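Local coordinates for chinitase A (Streptomyces coelicolor, PDB 3EBV), which probably hydrolyses internal glycosidic bonds of chitin as a glycosyl hydrolase family 18 endochitinase, of which this chain is the TIM-barrel domain, at residues D245-A250 with F256-T261; A204-Q209 with V219-P224; D200-L205 with N241-C246. One frame throughout, in Å; residues are numbered along the deposited sequence.

Interaction 1 of 3, residues D245-A250 with F256-T261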
# COMPACT_ATOMS: atom_id res chain seq x y z
N ASP A 245 4.39 12.78 -13.25
CA ASP A 245 4.40 14.09 -13.98
C ASP A 245 3.10 14.24 -14.75
O ASP A 245 2.52 15.34 -14.80
CB ASP A 245 5.57 14.15 -14.94
CG ASP A 245 6.90 14.30 -14.22
OD1 ASP A 245 6.90 14.53 -12.98
OD2 ASP A 245 7.90 14.19 -14.95
N CYS A 246 2.68 13.18 -15.43
CA CYS A 246 1.51 13.31 -16.28
C CYS A 246 0.27 13.68 -15.47
O CYS A 246 -0.50 14.62 -15.80
CB CYS A 246 1.34 12.00 -17.06
SG CYS A 246 -0.16 11.91 -18.09
N LEU A 247 0.09 12.98 -14.35
CA LEU A 247 -1.09 13.21 -13.51
C LEU A 247 -1.00 14.55 -12.78
O LEU A 247 -2.02 15.22 -12.65
CB LEU A 247 -1.21 12.08 -12.46
CG LEU A 247 -1.62 10.73 -13.11
CD1 LEU A 247 -1.32 9.54 -12.12
CD2 LEU A 247 -3.07 10.70 -13.51
N THR A 248 0.19 14.92 -12.30
CA THR A 248 0.29 16.12 -11.43
C THR A 248 0.44 17.43 -12.21
O THR A 248 0.02 18.48 -11.71
CB THR A 248 1.47 16.02 -10.42
OG1 THR A 248 2.71 15.90 -11.10
CG2 THR A 248 1.24 14.81 -9.45
N LYS A 249 1.08 17.36 -13.37
CA LYS A 249 1.44 18.62 -14.05
C LYS A 249 1.33 18.58 -15.56
O LYS A 249 1.76 19.54 -16.24
CB LYS A 249 2.82 19.10 -13.58
CG LYS A 249 3.98 18.18 -13.95
CD LYS A 249 5.28 18.68 -13.27
CE LYS A 249 6.46 17.76 -13.49
NZ LYS A 249 7.81 18.34 -13.09
N ALA A 250 0.70 17.53 -16.09
CA ALA A 250 0.44 17.43 -17.52
C ALA A 250 1.71 17.43 -18.36
O ALA A 250 1.78 18.00 -19.45
CB ALA A 250 -0.56 18.52 -18.01
N PHE A 256 -2.29 8.33 -23.31
CA PHE A 256 -3.42 8.71 -22.47
C PHE A 256 -3.16 10.05 -21.77
O PHE A 256 -2.16 10.21 -21.07
CB PHE A 256 -3.73 7.66 -21.39
CG PHE A 256 -4.87 8.11 -20.54
CD1 PHE A 256 -6.18 8.17 -21.08
CD2 PHE A 256 -4.63 8.60 -19.27
CE1 PHE A 256 -7.25 8.72 -20.31
CE2 PHE A 256 -5.70 9.11 -18.50
CZ PHE A 256 -6.99 9.18 -19.02
N LYS A 257 -4.08 10.98 -22.03
CA LYS A 257 -4.00 12.31 -21.41
C LYS A 257 -5.17 12.52 -20.45
O LYS A 257 -6.32 12.59 -20.86
CB LYS A 257 -4.02 13.39 -22.51
CG LYS A 257 -4.04 14.84 -21.92
CD LYS A 257 -2.72 15.14 -21.24
CE LYS A 257 -2.68 16.55 -20.58
NZ LYS A 257 -3.57 16.58 -19.35
N PRO A 258 -4.86 12.58 -19.13
CA PRO A 258 -5.95 12.90 -18.22
C PRO A 258 -6.61 14.24 -18.56
O PRO A 258 -5.94 15.15 -19.06
CB PRO A 258 -5.26 12.98 -16.85
CG PRO A 258 -3.95 12.20 -16.99
CD PRO A 258 -3.55 12.40 -18.46
N SER A 259 -7.89 14.38 -18.26
CA SER A 259 -8.54 15.65 -18.55
C SER A 259 -8.07 16.77 -17.66
O SER A 259 -8.12 17.94 -18.05
CB SER A 259 -10.05 15.53 -18.43
OG SER A 259 -10.54 14.59 -19.38
N LYS A 260 -7.64 16.42 -16.44
CA LYS A 260 -7.24 17.41 -15.44
C LYS A 260 -5.82 17.15 -14.93
O LYS A 260 -5.19 16.14 -15.31
CB LYS A 260 -8.21 17.38 -14.25
CG LYS A 260 -9.61 17.89 -14.57
CD LYS A 260 -10.54 17.71 -13.36
CE LYS A 260 -11.98 17.71 -13.83
NZ LYS A 260 -12.42 19.10 -14.07
N THR A 261 -5.30 18.09 -14.14
CA THR A 261 -4.08 17.86 -13.36
C THR A 261 -4.50 17.70 -11.91
O THR A 261 -5.55 18.20 -11.50
CB THR A 261 -3.07 19.01 -13.42
OG1 THR A 261 -3.70 20.23 -13.02
CG2 THR A 261 -2.49 19.18 -14.84
O HOH W 1 -2.79 15.74 -16.75
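Cys246 SG rests against the ring of Pro258, 3.4 Å from its CD, and the next residue, Leu247, reaches the same ring, its CD2 lying 3.9 Å from Pro258 CG and its side chain crossing the proline at about a right angle. A rigid, apolar ring suits this place, since it offers carbon to both neighbours; the sulfur itself is tied by a disulfide to Cys253. The segment 245-250 closes an outer helix of the TIM barrel, and 256-261 belongs to the loop that leads back from it to barrel strand 267-271. Lys257 reaches back over the helix end. From CB through CG and CD its chain turns back at chi2 (68°), CE then brushes the methyl of Ala250, and a second bend at chi4 (71°) sets NZ 3.8 Å from Ala250 CB. NZ donates to Pro258 O at 2.8 Å, tilted 15° from the carbonyl plane, and also to a water. That water in turn donates to Cys246 O at 2.7 Å and to Lys260 O, joining the lysine to the last turn of the helix, where a positive charge is probably favourable. Beyond, Thr261 CA makes a CH···O contact with Leu247 O at 3.4 Å, while Thr261 CG2 lies against Ala250 CB.

Interaction 2 of 3, residues A204-Q209 with V219-P224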
# COMPACT_ATOMS: atom_id res chain seq x y z
N ALA A 204 -4.03 5.95 -16.91
CA ALA A 204 -5.41 5.67 -17.26
C ALA A 204 -6.20 4.95 -16.17
O ALA A 204 -7.42 5.14 -16.05
CB ALA A 204 -5.50 4.95 -18.60
N LEU A 205 -5.51 4.07 -15.41
CA LEU A 205 -6.20 3.39 -14.31
C LEU A 205 -6.25 4.28 -13.07
O LEU A 205 -7.27 4.25 -12.36
CB LEU A 205 -5.50 2.06 -13.98
CG LEU A 205 -5.96 0.88 -14.85
CD1 LEU A 205 -5.70 1.05 -16.34
CD2 LEU A 205 -5.24 -0.40 -14.36
N ALA A 206 -5.19 5.06 -12.78
CA ALA A 206 -5.27 6.04 -11.67
C ALA A 206 -6.41 7.02 -11.91
O ALA A 206 -7.12 7.41 -10.97
CB ALA A 206 -3.96 6.76 -11.49
N CYS A 207 -6.63 7.39 -13.16
CA CYS A 207 -7.73 8.30 -13.52
C CYS A 207 -9.10 7.78 -13.03
O CYS A 207 -9.97 8.57 -12.66
CB CYS A 207 -7.71 8.40 -15.07
SG CYS A 207 -9.06 9.34 -15.80
N ILE A 208 -9.32 6.47 -13.05
CA ILE A 208 -10.63 5.95 -12.61
C ILE A 208 -10.83 6.35 -11.13
O ILE A 208 -11.95 6.72 -10.73
CB ILE A 208 -10.70 4.40 -12.72
CG1 ILE A 208 -10.46 3.93 -14.16
CG2 ILE A 208 -12.03 3.87 -12.22
CD1 ILE A 208 -10.26 2.42 -14.24
N GLN A 209 -9.77 6.25 -10.32
CA GLN A 209 -9.86 6.64 -8.90
C GLN A 209 -10.03 8.16 -8.75
O GLN A 209 -10.88 8.61 -7.95
CB GLN A 209 -8.59 6.17 -8.17
CG GLN A 209 -8.51 4.65 -8.15
CD GLN A 209 -7.18 4.11 -7.66
OE1 GLN A 209 -6.56 4.67 -6.77
NE2 GLN A 209 -6.76 3.00 -8.26
N VAL A 219 -4.59 8.76 -3.66
CA VAL A 219 -4.22 7.86 -4.79
C VAL A 219 -2.70 7.76 -4.90
O VAL A 219 -2.01 8.79 -4.98
CB VAL A 219 -4.81 8.41 -6.11
CG1 VAL A 219 -4.37 7.54 -7.32
CG2 VAL A 219 -6.36 8.44 -6.04
N GLY A 220 -2.20 6.51 -4.82
CA GLY A 220 -0.74 6.25 -4.92
C GLY A 220 -0.50 5.19 -6.00
O GLY A 220 -1.32 4.28 -6.19
N LEU A 221 0.65 5.32 -6.68
CA LEU A 221 1.00 4.38 -7.77
C LEU A 221 1.90 3.27 -7.20
O LEU A 221 3.08 3.54 -6.91
CB LEU A 221 1.73 5.11 -8.93
CG LEU A 221 0.96 6.33 -9.48
CD1 LEU A 221 1.78 6.83 -10.64
CD2 LEU A 221 -0.41 5.95 -10.00
N GLY A 222 1.35 2.05 -7.08
CA GLY A 222 2.14 0.91 -6.53
C GLY A 222 2.75 0.07 -7.67
O GLY A 222 2.06 -0.36 -8.56
N LEU A 223 4.07 -0.14 -7.56
CA LEU A 223 4.82 -0.87 -8.60
C LEU A 223 5.76 -1.88 -7.95
O LEU A 223 6.15 -1.73 -6.79
CB LEU A 223 5.70 0.10 -9.41
CG LEU A 223 5.09 0.90 -10.58
CD1 LEU A 223 4.45 -0.03 -11.58
CD2 LEU A 223 4.09 1.99 -10.05
N PRO A 224 6.21 -2.88 -8.73
CA PRO A 224 7.27 -3.79 -8.21
C PRO A 224 8.60 -3.02 -8.17
O PRO A 224 8.91 -2.21 -9.09
CB PRO A 224 7.35 -4.91 -9.29
CG PRO A 224 6.07 -4.77 -10.12
CD PRO A 224 5.85 -3.24 -10.10
O HOH W 2 -3.93 3.80 -7.00
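Ala206 and Gln209 meet Val219 and Leu221 where helix 199-210 of the TIM barrel lies over the strand that follows it. Helix 199-210 links strand 175-179 to strand 219-224, which pair in parallel, making this a beta-alpha-beta unit; the contact is its second half, helix on strand. The segment axes come within 9.3 Å and run nearly antiparallel, at 154°, as expected when a helix returns the chain to the start of the next strand.

The packed part is aliphatic. Ala206 is directed toward the strand, and its methyl, CB, lies 3.9 Å from Leu221 CD2 and a looser 4.3 Å from Val219 CG1. Alanine fits because a bare methyl lets the helix settle close to the branched residues beneath it. Leu221 arrives by its tip: its CB leaves along the strand's flank, and CD2 alone of its atoms touches Ala206, while its other methyl, CD1, packs on Ala243 and Leu244 of helix 237-249. The branched side chain of Val219 offers two methyls to the helix at once, CG2 meeting the root of Gln209 at CB, 3.8 Å away.

The other flank is wetter, although all four residues are buried. Gln209 has CG anti to its carbonyl carbon (chi1 -65°), and the extended chain beyond it lays the amide across Val219, next to a bound water. A long polar residue suits this spot, since its shaft packs on carbon while its end reaches that buried water. The water lies 2.8 Å from Gln209 OE1 and can donate to it and to Gly220 O, but other acceptors compete for its two protons, and both bonds need not form at once. OE1 also sits over the valine's fork, 3.7 Å from Val219 CG1.

Interaction 3 of 3, residues D200-L205 with N241-C246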
# COMPACT_ATOMS: atom_id res chain seq x y z
N ASP A 200 0.84 4.43 -19.65
CA ASP A 200 -0.61 4.61 -19.80
C ASP A 200 -1.41 3.72 -18.84
O ASP A 200 -2.49 4.09 -18.39
CB ASP A 200 -1.07 4.24 -21.24
CG ASP A 200 -0.79 5.32 -22.28
OD1 ASP A 200 -0.48 6.48 -21.93
OD2 ASP A 200 -0.91 4.93 -23.47
N PHE A 201 -0.88 2.54 -18.52
CA PHE A 201 -1.59 1.69 -17.53
C PHE A 201 -1.66 2.43 -16.21
O PHE A 201 -2.70 2.39 -15.53
CB PHE A 201 -0.79 0.42 -17.35
CG PHE A 201 -1.51 -0.72 -16.64
CD1 PHE A 201 -2.52 -1.46 -17.26
CD2 PHE A 201 -1.10 -1.08 -15.35
CE1 PHE A 201 -3.11 -2.57 -16.60
CE2 PHE A 201 -1.70 -2.20 -14.70
CZ PHE A 201 -2.67 -2.93 -15.29
N LEU A 202 -0.58 3.10 -15.83
CA LEU A 202 -0.58 3.86 -14.58
C LEU A 202 -1.55 5.02 -14.63
O LEU A 202 -2.38 5.22 -13.74
CB LEU A 202 0.83 4.35 -14.23
CG LEU A 202 1.91 3.24 -14.22
CD1 LEU A 202 3.26 3.80 -13.82
CD2 LEU A 202 1.51 2.10 -13.26
N THR A 203 -1.43 5.85 -15.68
CA THR A 203 -2.24 7.07 -15.69
C THR A 203 -3.72 6.83 -15.96
O THR A 203 -4.58 7.46 -15.30
CB THR A 203 -1.67 8.09 -16.74
OG1 THR A 203 -1.66 7.46 -18.03
CG2 THR A 203 -0.25 8.49 -16.37
N ALA A 204 -4.03 5.95 -16.91
CA ALA A 204 -5.41 5.67 -17.26
C ALA A 204 -6.20 4.95 -16.17
O ALA A 204 -7.42 5.14 -16.05
CB ALA A 204 -5.50 4.95 -18.60
N LEU A 205 -5.51 4.07 -15.41
CA LEU A 205 -6.20 3.39 -14.31
C LEU A 205 -6.25 4.28 -13.07
O LEU A 205 -7.27 4.25 -12.36
CB LEU A 205 -5.50 2.06 -13.98
CG LEU A 205 -5.96 0.88 -14.85
CD1 LEU A 205 -5.70 1.05 -16.34
CD2 LEU A 205 -5.24 -0.40 -14.36
N ASN A 241 8.03 7.98 -12.72
CA ASN A 241 8.17 9.46 -12.61
C ASN A 241 7.41 10.15 -13.73
O ASN A 241 6.80 11.18 -13.48
CB ASN A 241 9.66 9.85 -12.61
CG ASN A 241 10.38 9.30 -11.40
OD1 ASN A 241 9.75 8.96 -10.38
ND2 ASN A 241 11.72 9.24 -11.47
N ALA A 242 7.43 9.57 -14.93
CA ALA A 242 6.62 10.13 -16.02
C ALA A 242 5.13 10.10 -15.69
O ALA A 242 4.39 11.07 -15.95
CB ALA A 242 6.90 9.42 -17.31
N ALA A 243 4.65 8.98 -15.15
CA ALA A 243 3.23 8.91 -14.81
C ALA A 243 2.87 9.95 -13.74
O ALA A 243 1.80 10.55 -13.77
CB ALA A 243 2.89 7.47 -14.31
N LEU A 244 3.75 10.09 -12.74
CA LEU A 244 3.53 11.11 -11.71
C LEU A 244 3.46 12.51 -12.34
O LEU A 244 2.57 13.27 -11.97
CB LEU A 244 4.66 11.05 -10.66
CG LEU A 244 4.66 9.77 -9.79
CD1 LEU A 244 6.01 9.79 -9.04
CD2 LEU A 244 3.48 9.78 -8.82
N ASP A 245 4.39 12.78 -13.25
CA ASP A 245 4.40 14.09 -13.98
C ASP A 245 3.10 14.24 -14.75
O ASP A 245 2.52 15.34 -14.80
CB ASP A 245 5.57 14.15 -14.94
CG ASP A 245 6.90 14.30 -14.22
OD1 ASP A 245 6.90 14.53 -12.98
OD2 ASP A 245 7.90 14.19 -14.95
N CYS A 246 2.68 13.18 -15.43
CA CYS A 246 1.51 13.31 -16.28
C CYS A 246 0.27 13.68 -15.47
O CYS A 246 -0.50 14.62 -15.80
CB CYS A 246 1.34 12.00 -17.06
SG CYS A 246 -0.16 11.91 -18.09
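Flat groups stand aside from the seam where Leu202 and Thr203 press on Ala243. The ring of Phe201 lies on another side of helix 199-210: one face is covered by Leu205 CD2, 3.7 Å above its plane and displaced toward the rim, and the side chain also packs against Tyr194 of strand 193-194. On the partner helix the amide of Asn241 is likewise turned away, toward helix 282-292, where ND2 makes a weak hydrogen bond to Ser286 OG.

What remains between the helices is apolar and close. Ala243 CB is touched twice by one leucine, at 3.7 Å from Leu202 CB and at 3.7 Å from Leu202 CD1, so the methyl lies alongside the leucine's shaft rather than merely at its tip. Beside it, Thr203 turns its methyl to the seam: the rotamer (chi1 58°) leaves CG2 anti to the carbonyl carbon and facing the neighbouring helix, 3.8 Å from Ala243 CA. The same methyl lies 3.8 Å from Cys246 SG. Threonine does two jobs here, since OG1 makes a weak hydrogen bond back to Val199 O of its own helix while CG2 supplies carbon to the contact.

The small side chain of Ala243 probably allows the close backbone approach at this point, where Thr203 CA and Ala243 CA are 5.8 Å apart; the axes of the two segments come within 9.1 Å. They run in broadly the same direction, crossing at -31°, an arrangement characteristic of successive outer helices of the (beta/alpha)8 barrel, here helices 199-210 and 237-249 side by side, both packing on strand 219-224.

The three contacts form one continuous patch running from barrel strand 219-224 through the helical layer to a surface loop. Interaction 3 is the hub: its centre lies about 8 Å from those of interactions 1 and 2, which are about 12 Å apart. It shares helix 199-210 with interaction 2 and helix 237-249 with interaction 1. Leu223 CD1 of the strand meets Leu202 CD2 at 4.0 Å, and Leu247 CD1 meets Ala206 CB at 3.9 Å. The loop 256-261 also reaches the first helix, through a probable hydrogen bond of 2.9 Å from Phe256 N to Asp200 OD1. In TIM-barrel enzymes the active site lies at the C-terminal ends of the strands, whereas this patch joins strand, helices and loop on the barrel's flank.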